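Local atomic coordinates of cytosine deaminase (PDB entry 4R85), a protein that probably catalyses the hydrolytic deamination of cytosine and of 5-methylcytosine, the latter seen bound beside an iron(II) ion in an amidohydrolase fold. Residues F15-Q20 / A370-L375; E54-L59 / N266-P271; Q236-H241 / A353-L358; V390-S393 / K398-L401. All coordinates share one frame; numbering follows the deposited sequence.

Contact 1 of 4, residues F15-Q20 / A370-L375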
loop_
_atom_site.group_PDB
_atom_site.type_symbol
_atom_site.label_atom_id
_atom_site.label_comp_id
_atom_site.label_asym_id
_atom_site.label_seq_id
_atom_site.Cartn_x
_atom_site.Cartn_y
_atom_site.Cartn_z
ATOM N N PHE A 15 29.419 -9.855 3.329
ATOM C CA PHE A 15 30.264 -9.247 4.350
ATOM C C PHE A 15 30.145 -9.909 5.710
ATOM O O PHE A 15 29.091 -10.431 6.074
ATOM C CB PHE A 15 29.944 -7.758 4.501
ATOM C CG PHE A 15 30.255 -6.940 3.284
ATOM C CD1 PHE A 15 31.428 -6.211 3.210
ATOM C CD2 PHE A 15 29.372 -6.896 2.216
ATOM C CE1 PHE A 15 31.720 -5.455 2.087
ATOM C CE2 PHE A 15 29.655 -6.140 1.094
ATOM C CZ PHE A 15 30.838 -5.422 1.029
ATOM N N THR A 16 31.244 -9.883 6.454
ATOM C CA THR A 16 31.219 -10.191 7.879
ATOM C C THR A 16 31.264 -8.888 8.677
ATOM O O THR A 16 32.061 -7.996 8.381
ATOM C CB THR A 16 32.389 -11.104 8.275
ATOM O OG1 THR A 16 32.110 -12.433 7.822
ATOM C CG2 THR A 16 32.580 -11.126 9.779
ATOM N N LEU A 17 30.388 -8.776 9.674
ATOM C CA LEU A 17 30.348 -7.610 10.539
ATOM C C LEU A 17 30.712 -8.020 11.960
ATOM O O LEU A 17 30.120 -8.946 12.521
ATOM C CB LEU A 17 28.940 -6.989 10.529
ATOM C CG LEU A 17 28.218 -7.005 9.177
ATOM C CD1 LEU A 17 26.823 -6.404 9.305
ATOM C CD2 LEU A 17 29.018 -6.256 8.136
ATOM N N ASP A 18 31.693 -7.336 12.539
ATOM C CA ASP A 18 32.136 -7.625 13.896
ATOM C C ASP A 18 31.676 -6.521 14.827
ATOM O O ASP A 18 32.047 -5.359 14.651
ATOM C CB ASP A 18 33.660 -7.751 13.951
ATOM C CG ASP A 18 34.164 -9.011 13.277
ATOM O OD1 ASP A 18 33.470 -10.049 13.367
ATOM O OD2 ASP A 18 35.252 -8.965 12.660
ATOM N N LEU A 19 30.851 -6.885 15.805
ATOM C CA LEU A 19 30.311 -5.918 16.755
ATOM C C LEU A 19 30.964 -6.131 18.111
ATOM O O LEU A 19 31.093 -7.263 18.581
ATOM C CB LEU A 19 28.795 -6.064 16.868
ATOM C CG LEU A 19 28.034 -6.066 15.540
ATOM C CD1 LEU A 19 26.530 -6.083 15.787
ATOM C CD2 LEU A 19 28.426 -4.877 14.684
ATOM N N GLN A 20 31.378 -5.043 18.740
ATOM C CA GLN A 20 32.113 -5.148 19.986
ATOM C C GLN A 20 31.939 -3.877 20.792
ATOM O O GLN A 20 32.050 -2.785 20.249
ATOM C CB GLN A 20 33.589 -5.383 19.681
ATOM C CG GLN A 20 34.482 -5.474 20.886
ATOM C CD GLN A 20 35.903 -5.825 20.498
ATOM O OE1 GLN A 20 36.135 -6.503 19.493
ATOM N NE2 GLN A 20 36.864 -5.353 21.283
ATOM N N ALA A 370 26.534 -0.003 17.163
ATOM C CA ALA A 370 26.073 -1.283 16.646
ATOM C C ALA A 370 24.548 -1.367 16.689
ATOM O O ALA A 370 23.975 -2.128 17.474
ATOM C CB ALA A 370 26.703 -2.430 17.427
ATOM N N ASN A 371 23.906 -0.560 15.847
ATOM C CA ASN A 371 22.468 -0.582 15.670
ATOM C C ASN A 371 22.193 -1.002 14.239
ATOM O O ASN A 371 22.539 -0.276 13.307
ATOM C CB ASN A 371 21.875 0.813 15.890
ATOM C CG ASN A 371 22.213 1.394 17.252
ATOM O OD1 ASN A 371 22.550 0.668 18.186
ATOM N ND2 ASN A 371 22.114 2.713 17.372
ATOM N N LEU A 372 21.578 -2.166 14.061
ATOM C CA LEU A 372 21.331 -2.683 12.723
ATOM C C LEU A 372 20.265 -3.777 12.687
ATOM O O LEU A 372 19.903 -4.354 13.722
ATOM C CB LEU A 372 22.636 -3.206 12.105
ATOM C CG LEU A 372 23.227 -4.497 12.680
ATOM C CD1 LEU A 372 24.148 -5.152 11.666
ATOM C CD2 LEU A 372 23.984 -4.239 13.971
ATOM N N LEU A 373 19.774 -4.052 11.482
ATOM C CA LEU A 373 18.761 -5.068 11.260
ATOM C C LEU A 373 19.241 -6.083 10.245
ATOM O O LEU A 373 20.082 -5.783 9.389
ATOM C CB LEU A 373 17.477 -4.441 10.705
ATOM C CG LEU A 373 16.892 -3.201 11.373
ATOM C CD1 LEU A 373 15.669 -2.737 10.598
ATOM C CD2 LEU A 373 16.539 -3.473 12.830
ATOM N N ILE A 374 18.703 -7.286 10.340
ATOM C CA ILE A 374 18.821 -8.247 9.256
ATOM C C ILE A 374 17.428 -8.421 8.649
ATOM O O ILE A 374 16.494 -8.819 9.341
ATOM C CB ILE A 374 19.375 -9.591 9.742
ATOM C CG1 ILE A 374 20.806 -9.414 10.267
ATOM C CG2 ILE A 374 19.332 -10.623 8.615
ATOM C CD1 ILE A 374 21.370 -10.638 10.925
ATOM N N LEU A 375 17.294 -8.081 7.371
ATOM C CA LEU A 375 16.016 -8.131 6.657
ATOM C C LEU A 375 15.940 -9.402 5.828
ATOM O O LEU A 375 16.942 -9.824 5.264
ATOM C CB LEU A 375 15.910 -6.964 5.685
ATOM C CG LEU A 375 15.363 -5.597 6.036
ATOM C CD1 LEU A 375 15.247 -4.805 4.750
ATOM C CD2 LEU A 375 14.004 -5.718 6.726
#

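Contact 2 of 4, residues E54-L59 / N266-P271. With FE2 (Fe (II) ion), chain H; 17E (5-methylcytosine), chain G.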
loop_
_atom_site.group_PDB
_atom_site.type_symbol
_atom_site.label_atom_id
_atom_site.label_comp_id
_atom_site.label_asym_id
_atom_site.label_seq_id
_atom_site.Cartn_x
_atom_site.Cartn_y
_atom_site.Cartn_z
ATOM N N GLU A 54 11.503 6.375 11.823
ATOM C CA GLU A 54 10.178 6.963 11.718
ATOM C C GLU A 54 10.334 8.435 12.042
ATOM O O GLU A 54 10.259 8.825 13.202
ATOM C CB GLU A 54 9.211 6.312 12.704
ATOM C CG GLU A 54 7.824 6.959 12.687
ATOM C CD GLU A 54 7.360 7.282 11.267
ATOM O OE1 GLU A 54 6.870 6.361 10.578
ATOM O OE2 GLU A 54 7.498 8.452 10.834
ATOM N N PRO A 55 10.567 9.261 11.015
ATOM C CA PRO A 55 10.940 10.658 11.250
ATOM C C PRO A 55 9.749 11.573 11.496
ATOM O O PRO A 55 9.962 12.771 11.682
ATOM C CB PRO A 55 11.622 11.056 9.934
ATOM C CG PRO A 55 10.906 10.222 8.901
ATOM C CD PRO A 55 10.585 8.908 9.585
ATOM N N HIS A 56 8.533 11.036 11.480
ATOM C CA HIS A 56 7.348 11.859 11.673
ATOM C C HIS A 56 6.132 11.028 12.070
ATOM O O HIS A 56 5.497 10.385 11.225
ATOM C CB HIS A 56 7.041 12.642 10.388
ATOM C CG HIS A 56 5.995 13.693 10.560
ATOM N ND1 HIS A 56 6.197 15.008 10.197
ATOM C CD2 HIS A 56 4.731 13.623 11.044
ATOM C CE1 HIS A 56 5.105 15.704 10.456
ATOM N NE2 HIS A 56 4.209 14.888 10.980
ATOM N N ILE A 57 5.794 11.071 13.353
ATOM C CA ILE A 57 4.624 10.373 13.878
ATOM C C ILE A 57 4.063 11.212 15.017
ATOM O O ILE A 57 4.800 12.003 15.609
ATOM C CB ILE A 57 5.011 8.955 14.360
ATOM C CG1 ILE A 57 3.776 8.144 14.763
ATOM C CG2 ILE A 57 6.064 9.024 15.478
ATOM C CD1 ILE A 57 4.016 6.631 14.731
ATOM N N HIS A 58 2.763 11.081 15.295
ATOM C CA HIS A 58 2.137 11.796 16.401
ATOM C C HIS A 58 1.810 10.829 17.522
ATOM O O HIS A 58 0.683 10.311 17.597
ATOM C CB HIS A 58 0.844 12.479 15.954
ATOM C CG HIS A 58 1.043 13.530 14.906
ATOM N ND1 HIS A 58 0.966 14.877 15.180
ATOM C CD2 HIS A 58 1.295 13.430 13.579
ATOM C CE1 HIS A 58 1.170 15.565 14.073
ATOM N NE2 HIS A 58 1.374 14.710 13.088
ATOM N N LEU A 59 2.780 10.594 18.399
ATOM C CA LEU A 59 2.604 9.634 19.493
ATOM C C LEU A 59 1.608 10.084 20.556
ATOM O O LEU A 59 1.054 9.255 21.274
ATOM C CB LEU A 59 3.943 9.301 20.153
ATOM C CG LEU A 59 4.888 8.473 19.291
ATOM C CD1 LEU A 59 6.173 8.176 20.041
ATOM C CD2 LEU A 59 4.192 7.188 18.841
ATOM N N ASN A 266 15.352 19.798 4.681
ATOM C CA ASN A 266 14.885 18.443 4.408
ATOM C C ASN A 266 13.379 18.426 4.220
ATOM O O ASN A 266 12.691 19.354 4.634
ATOM C CB ASN A 266 15.242 17.499 5.569
ATOM C CG ASN A 266 16.729 17.478 5.877
ATOM O OD1 ASN A 266 17.498 16.781 5.220
ATOM N ND2 ASN A 266 17.134 18.232 6.888
ATOM N N PHE A 267 12.879 17.364 3.597
ATOM C CA PHE A 267 11.452 17.190 3.368
ATOM C C PHE A 267 10.978 15.835 3.867
ATOM O O PHE A 267 11.649 14.825 3.685
ATOM C CB PHE A 267 11.129 17.336 1.876
ATOM C CG PHE A 267 11.260 18.741 1.375
ATOM C CD1 PHE A 267 10.134 19.514 1.159
ATOM C CD2 PHE A 267 12.514 19.302 1.159
ATOM C CE1 PHE A 267 10.251 20.814 0.706
ATOM C CE2 PHE A 267 12.639 20.607 0.730
ATOM C CZ PHE A 267 11.507 21.359 0.489
ATOM N N ILE A 268 9.813 15.811 4.505
ATOM C CA ILE A 268 9.201 14.542 4.866
ATOM C C ILE A 268 7.834 14.434 4.196
ATOM O O ILE A 268 7.045 15.377 4.223
ATOM C CB ILE A 268 9.081 14.382 6.395
ATOM C CG1 ILE A 268 10.483 14.286 7.032
ATOM C CG2 ILE A 268 8.248 13.145 6.741
ATOM C CD1 ILE A 268 10.453 14.298 8.555
ATOM N N SER A 269 7.577 13.293 3.566
ATOM C CA SER A 269 6.279 13.033 2.947
ATOM C C SER A 269 5.619 11.866 3.663
ATOM O O SER A 269 6.291 10.892 4.005
ATOM C CB SER A 269 6.464 12.673 1.475
ATOM O OG SER A 269 5.249 12.192 0.922
ATOM N N CYS A 270 4.305 11.961 3.875
ATOM C CA CYS A 270 3.539 10.902 4.524
ATOM C C CYS A 270 2.460 10.412 3.561
ATOM O O CYS A 270 1.291 10.803 3.672
ATOM C CB CYS A 270 2.886 11.409 5.812
ATOM S SG CYS A 270 4.064 12.078 7.018
ATOM N N PRO A 271 2.855 9.563 2.602
ATOM C CA PRO A 271 1.975 9.228 1.477
ATOM C C PRO A 271 0.676 8.514 1.848
ATOM O O PRO A 271 -0.334 8.817 1.221
ATOM C CB PRO A 271 2.862 8.336 0.585
ATOM C CG PRO A 271 3.920 7.798 1.503
ATOM C CD PRO A 271 4.173 8.909 2.487
HETATM FE FE FE2 H . 1.968 15.142 10.884
HETATM N N1 17E G . -2.319 17.153 12.849
HETATM C C2 17E G . -2.061 17.736 11.678
HETATM O O2 17E G . -2.156 19.100 11.569
HETATM N N3 17E G . -1.707 17.023 10.604
HETATM C C4 17E G . -1.609 15.685 10.679
HETATM N N4 17E G . -1.232 14.934 9.524
HETATM C C5 17E G . -1.868 15.031 11.885
HETATM C C6 17E G . -2.227 15.814 12.978
HETATM C CM5 17E G . -1.759 13.543 11.986
#

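Contact 3 of 4, residues Q236-H241 / A353-L358. With FE2 (Fe (II) ion), chain H.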
loop_
_atom_site.group_PDB
_atom_site.type_symbol
_atom_site.label_atom_id
_atom_site.label_comp_id
_atom_site.label_asym_id
_atom_site.label_seq_id
_atom_site.Cartn_x
_atom_site.Cartn_y
_atom_site.Cartn_z
ATOM N N GLN A 236 19.332 21.798 9.784
ATOM C CA GLN A 236 18.583 21.616 11.028
ATOM C C GLN A 236 17.082 21.825 10.835
ATOM O O GLN A 236 16.319 21.812 11.803
ATOM C CB GLN A 236 19.092 22.579 12.102
ATOM C CG GLN A 236 20.493 22.256 12.628
ATOM C CD GLN A 236 21.584 22.614 11.646
ATOM O OE1 GLN A 236 21.596 23.710 11.082
ATOM N NE2 GLN A 236 22.508 21.685 11.425
ATOM N N VAL A 237 16.664 22.014 9.585
ATOM C CA VAL A 237 15.280 22.364 9.286
ATOM C C VAL A 237 14.615 21.339 8.377
ATOM O O VAL A 237 15.171 20.955 7.354
ATOM C CB VAL A 237 15.195 23.761 8.621
ATOM C CG1 VAL A 237 13.746 24.090 8.223
ATOM C CG2 VAL A 237 15.747 24.828 9.578
ATOM N N THR A 238 13.422 20.897 8.765
ATOM C CA THR A 238 12.629 19.999 7.935
ATOM C C THR A 238 11.262 20.609 7.660
ATOM O O THR A 238 10.654 21.223 8.547
ATOM C CB THR A 238 12.457 18.609 8.593
ATOM O OG1 THR A 238 13.743 17.992 8.760
ATOM C CG2 THR A 238 11.584 17.701 7.726
ATOM N N ALA A 239 10.793 20.458 6.421
ATOM C CA ALA A 239 9.418 20.782 6.068
ATOM C C ALA A 239 8.642 19.481 5.900
ATOM O O ALA A 239 8.971 18.657 5.037
ATOM C CB ALA A 239 9.381 21.605 4.771
ATOM N N SER A 240 7.612 19.288 6.721
ATOM C CA SER A 240 6.786 18.093 6.631
ATOM C C SER A 240 5.485 18.439 5.923
ATOM O O SER A 240 5.028 19.572 6.005
ATOM C CB SER A 240 6.483 17.546 8.030
ATOM O OG SER A 240 7.640 16.988 8.646
ATOM N N HIS A 241 4.909 17.475 5.207
ATOM C CA HIS A 241 3.570 17.652 4.614
ATOM C C HIS A 241 3.478 18.868 3.717
ATOM O O HIS A 241 2.605 19.719 3.916
ATOM C CB HIS A 241 2.499 17.908 5.673
ATOM C CG HIS A 241 2.287 16.798 6.647
ATOM N ND1 HIS A 241 1.748 15.582 6.289
ATOM C CD2 HIS A 241 2.469 16.751 7.986
ATOM C CE1 HIS A 241 1.629 14.822 7.365
ATOM N NE2 HIS A 241 2.065 15.507 8.406
ATOM N N ALA A 353 17.479 9.494 8.452
ATOM C CA ALA A 353 18.514 9.772 9.447
ATOM C C ALA A 353 19.115 11.166 9.249
ATOM O O ALA A 353 19.471 11.838 10.210
ATOM C CB ALA A 353 19.605 8.708 9.418
ATOM N N ARG A 354 19.230 11.592 7.995
ATOM C CA ARG A 354 19.752 12.922 7.704
ATOM C C ARG A 354 18.787 14.011 8.182
ATOM O O ARG A 354 19.212 15.045 8.698
ATOM C CB ARG A 354 20.011 13.067 6.207
ATOM C CG ARG A 354 20.576 14.414 5.803
ATOM C CD ARG A 354 20.998 14.391 4.330
ATOM N NE ARG A 354 21.202 15.738 3.803
ATOM C CZ ARG A 354 21.373 16.027 2.515
ATOM N NH1 ARG A 354 21.355 15.063 1.600
ATOM N NH2 ARG A 354 21.550 17.287 2.141
ATOM N N ALA A 355 17.492 13.773 8.000
ATOM C CA ALA A 355 16.462 14.717 8.443
ATOM C C ALA A 355 16.518 14.875 9.959
ATOM O O ALA A 355 16.315 15.962 10.495
ATOM C CB ALA A 355 15.089 14.248 7.998
ATOM N N LEU A 356 16.819 13.784 10.647
ATOM C CA LEU A 356 16.898 13.800 12.102
ATOM C C LEU A 356 18.284 14.210 12.596
ATOM O O LEU A 356 18.526 14.232 13.798
ATOM C CB LEU A 356 16.489 12.439 12.686
ATOM C CG LEU A 356 14.999 12.319 13.067
ATOM C CD1 LEU A 356 14.071 12.671 11.915
ATOM C CD2 LEU A 356 14.659 10.930 13.602
ATOM N N CYS A 357 19.184 14.547 11.666
ATOM C CA CYS A 357 20.550 14.958 12.019
ATOM C C CYS A 357 21.258 13.952 12.911
ATOM O O CYS A 357 21.908 14.338 13.884
ATOM C CB CYS A 357 20.553 16.318 12.725
ATOM S SG CYS A 357 20.061 17.687 11.680
ATOM N N LEU A 358 21.152 12.669 12.584
ATOM C CA LEU A 358 21.762 11.640 13.432
ATOM C C LEU A 358 23.277 11.579 13.264
ATOM O O LEU A 358 23.996 11.170 14.182
ATOM C CB LEU A 358 21.134 10.273 13.150
ATOM C CG LEU A 358 19.634 10.210 13.418
ATOM C CD1 LEU A 358 19.098 8.818 13.121
ATOM C CD2 LEU A 358 19.333 10.630 14.862
HETATM FE FE FE2 H . 1.968 15.142 10.884
#

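Contact 4 of 4, residues V390-S393 / K398-L401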
loop_
_atom_site.group_PDB
_atom_site.type_symbol
_atom_site.label_atom_id
_atom_site.label_comp_id
_atom_site.label_asym_id
_atom_site.label_seq_id
_atom_site.Cartn_x
_atom_site.Cartn_y
_atom_site.Cartn_z
ATOM N N VAL A 390 11.569 -8.223 9.322
ATOM C CA VAL A 390 12.785 -7.962 10.073
ATOM C C VAL A 390 13.063 -9.184 10.924
ATOM O O VAL A 390 12.292 -9.507 11.837
ATOM C CB VAL A 390 12.635 -6.736 10.980
ATOM C CG1 VAL A 390 13.835 -6.617 11.919
ATOM C CG2 VAL A 390 12.452 -5.470 10.135
ATOM N N LEU A 391 14.158 -9.873 10.618
ATOM C CA LEU A 391 14.466 -11.126 11.285
ATOM C C LEU A 391 15.227 -10.906 12.589
ATOM O O LEU A 391 15.076 -11.667 13.540
ATOM C CB LEU A 391 15.282 -12.027 10.360
ATOM C CG LEU A 391 14.578 -12.529 9.099
ATOM C CD1 LEU A 391 15.483 -13.499 8.383
ATOM C CD2 LEU A 391 13.237 -13.188 9.429
ATOM N N THR A 392 16.061 -9.872 12.617
ATOM C CA THR A 392 16.847 -9.564 13.802
ATOM C C THR A 392 16.998 -8.060 13.921
ATOM O O THR A 392 17.234 -7.378 12.929
ATOM C CB THR A 392 18.249 -10.196 13.724
ATOM O OG1 THR A 392 18.137 -11.581 13.371
ATOM C CG2 THR A 392 18.960 -10.079 15.066
ATOM N N SER A 393 16.822 -7.540 15.130
ATOM C CA SER A 393 17.112 -6.142 15.399
ATOM C C SER A 393 18.155 -6.098 16.494
ATOM O O SER A 393 17.968 -6.680 17.564
ATOM C CB SER A 393 15.861 -5.382 15.832
ATOM O OG SER A 393 16.139 -4.000 15.999
ATOM N N LYS A 398 23.363 -5.555 21.161
ATOM C CA LYS A 398 22.580 -6.662 21.711
ATOM C C LYS A 398 21.351 -6.929 20.856
ATOM O O LYS A 398 20.747 -6.001 20.327
ATOM C CB LYS A 398 22.123 -6.343 23.135
ATOM C CG LYS A 398 23.245 -6.080 24.117
ATOM C CD LYS A 398 22.687 -5.594 25.448
ATOM C CE LYS A 398 23.795 -5.280 26.440
ATOM N NZ LYS A 398 23.258 -4.644 27.680
ATOM N N VAL A 399 20.968 -8.195 20.729
ATOM C CA VAL A 399 19.735 -8.523 20.023
ATOM C C VAL A 399 18.528 -8.114 20.862
ATOM O O VAL A 399 18.391 -8.543 22.002
ATOM C CB VAL A 399 19.635 -10.025 19.725
ATOM C CG1 VAL A 399 18.377 -10.309 18.916
ATOM C CG2 VAL A 399 20.874 -10.504 18.990
ATOM N N ILE A 400 17.660 -7.274 20.307
ATOM C CA ILE A 400 16.464 -6.859 21.038
ATOM C C ILE A 400 15.202 -7.418 20.400
ATOM O O ILE A 400 14.103 -7.283 20.944
ATOM C CB ILE A 400 16.358 -5.325 21.154
ATOM C CG1 ILE A 400 16.190 -4.689 19.773
ATOM C CG2 ILE A 400 17.574 -4.764 21.883
ATOM C CD1 ILE A 400 15.809 -3.218 19.811
ATOM N N LEU A 401 15.366 -8.050 19.242
ATOM C CA LEU A 401 14.260 -8.717 18.563
ATOM C C LEU A 401 14.789 -9.847 17.693
ATOM O O LEU A 401 15.766 -9.684 16.973
ATOM C CB LEU A 401 13.468 -7.728 17.701
ATOM C CG LEU A 401 12.325 -8.270 16.825
ATOM C CD1 LEU A 401 11.281 -7.186 16.614
ATOM C CD2 LEU A 401 12.796 -8.805 15.458
#

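Contact 1 of 4, residues F15-Q20 / A370-L375
Leu372 holds its CG between the backbone N and the carbonyl carbon (chi1 71°), and this turn sends the fork of its side chain out toward strand 14-20. Leu17 and Leu19 answer with CG beside the backbone N and anti to the carbonyl carbon (chi1 -51° at Leu19), each presenting its CD1 methyl. Because these two leucines are alternate residues of an extended strand, both face the same way, and the two methyls of Leu372 are shared between them. CD1 of Leu372 lies 3.8 Å from CD1 of Leu17, the two side chains sliding past each other in opposite directions. Its other branch, CD2, comes within 3.6 Å of CD1 of Leu19, where the side chains meet at a slant. Ala370 CB also touches the fork of Leu19, 4.0 Å from CD1 and 4.1 Å from CD2. A single methyl suits this place, where the Leu19 CA and Ala370 CA atoms are only 6.3 Å apart. On the other face of strand 14-20 Asp18 makes salt bridges with Lys2 and Arg26. The contact thus joins the small N-terminal mixed sheet to strand 372-375, which runs antiparallel beside strand 47-57 in the large sheet. Methyl meets methyl throughout, so the two sheets are held here by dispersion and the exclusion of water.

Contact 2 of 4, residues E54-L59 / N266-P271
Cys270 SG lies 4.6 Å from the centroid of the His56 ring, a distant sulfur-aromatic approach 22° off the ring normal. Ile268 reaches the same residue nearer its backbone, CG2 lying 3.9 Å from His56 CB. The other branch of Ile268 slants across Pro55, with CD1 3.7 Å from Pro55 CB; a branched isoleucine can thus serve two neighbours, one with each arm. His56 keeps CG anti to its own backbone N (chi1 -170°), which carries the ring inward until NE2 binds the iron at 2.3 Å. Its ND1 is hydrogen-bonded to Ser240 OG, so both ring nitrogens are engaged and rotation of the ring is fixed. Glu54 secures the backbone behind it, OE2 accepting from His56 N at 2.9 Å through the anti lone pair. His58 supplies a second NE2 to the metal and lays one ring face against the methyl of 5-methylcytosine, whose CM5 is 3.4 Å from His58 CD2. His209, His241 and Asp308 complete the iron site. Ile268 belongs to the seventh barrel strand and Cys270 to the N-cap just past it, while the paired histidines ending the first strand form the HxH motif of the amidohydrolase TIM barrel.

Contact 3 of 4, residues Q236-H241 / A353-L358
Cys357, Thr238 and Ala355 lose the most surface here, and together they set the end of helix 350-355 against strand 237-240. Cys357 directs its CB toward the strand, and SG comes to 4.2 Å from the CA of Gln236, a van der Waals approach to main chain at the strand's entrance. Thr238, two residues further on, meets Ala355. Its OG1 lies beside the backbone N and anti to the carbonyl carbon (chi1 -62°), which turns the hydroxyl to the helix end. It is 4.1 Å from Ala355 CB and 3.7 Å from Ala355 O, the latter too long to count as a hydrogen bond. The short side chain of alanine lets the helix come close, with 6.5 Å between the CA atoms of Thr238 and Ala355.

The chain can turn at this place because helix 350-355 ends in a Schellman motif: Cys357, at positive phi (53°), leaves the helical conformation while Leu358 N bonds to Ala353 O and Cys357 N bonds to Arg354 O, each at 3.0 Å. Strand 237-240 is the sixth parallel strand of the TIM barrel, and the helix lies at the barrel end where the strand begins. On its flanks Thr238 also packs against Ile268 of the next strand and Asp207 of the preceding one. The strand's far end belongs to the active site. There Ser240 OG is hydrogen-bonded to Asp207, and His241 binds iron through NE2 at 2.5 Å, the metal lying in the plane of its ring, while the side chain of Thr238 is about 13 Å from the bound 5-methylcytosine.

Contact 4 of 4, residues V390-S393 / K398-L401
Ser393 is bonded through both its backbone polar atoms to the strand opposite. Its N donates to Leu401 O at 3.0 Å, the N-H to acceptor angle being 164°. Its O accepts from Ile400 N at 2.8 Å, and accepts a second, weak bond from Leu401 N at 3.4 Å. Two consecutive residues facing one make a classic beta bulge. A second, of Leu391 and Thr392 against Ile374, lies on the other side of strand 390-395. CH donors supplement these bonds: the CA of Thr392 approaches Leu401 O, and the CA of Val399 approaches Ser393 O.

Packing spreads from this centre. Ser393 and Leu401 form an antiparallel hydrogen-bonded pair with side chains on the same face, CB to CB 3.8 Å, and the small serine lets the larger leucine pack directly against its CB. Ile400 turns CG1 between its backbone N and carbonyl carbon (chi1 64°), bringing that atom within 3.8 Å of Ser393 OG, which has a weak hydrogen bond to Gln112 NE2. The CG2 methyl of Thr392 crosses to Val399 CG1 at 3.9 Å, while its hydroxyl is hydrogen-bonded to Gln402. Leu401 carries CD2 back over the main chain, 3.7 Å from Val390 O. Beyond the hairpin, Leu401 also meets Arg107 of helix 92-108 and Ile408 of the second subunit, and Val399 packs on Pro411 of that subunit. The chemistry is divided: backbone bonds fix the bulged register of the hairpin, and apolar side chains join it to its surroundings, including the dimer partner.

Contacts 2 and 3 meet at the iron site, their centres 9 Å apart. They share the metal, which His56 and His58 bind from 54-59 and His241 from 236-241, and they are stitched together by Asn266 O to Ala239 N at 2.8 Å. Pro55 also packs on Leu356. Contacts 1 and 4, centres 10 Å apart, lie toward the periphery of the chain, on the same side of its centre, where strand 372-375 pairs with strand 390-395: Ile374 O meets Leu391 N at 2.9 Å. The two pairs are 24 to 26 Å apart between centres, yet strand 47-57, neighbour of 372-375 in the same sheet, leads to the iron ligands at its C-terminal end.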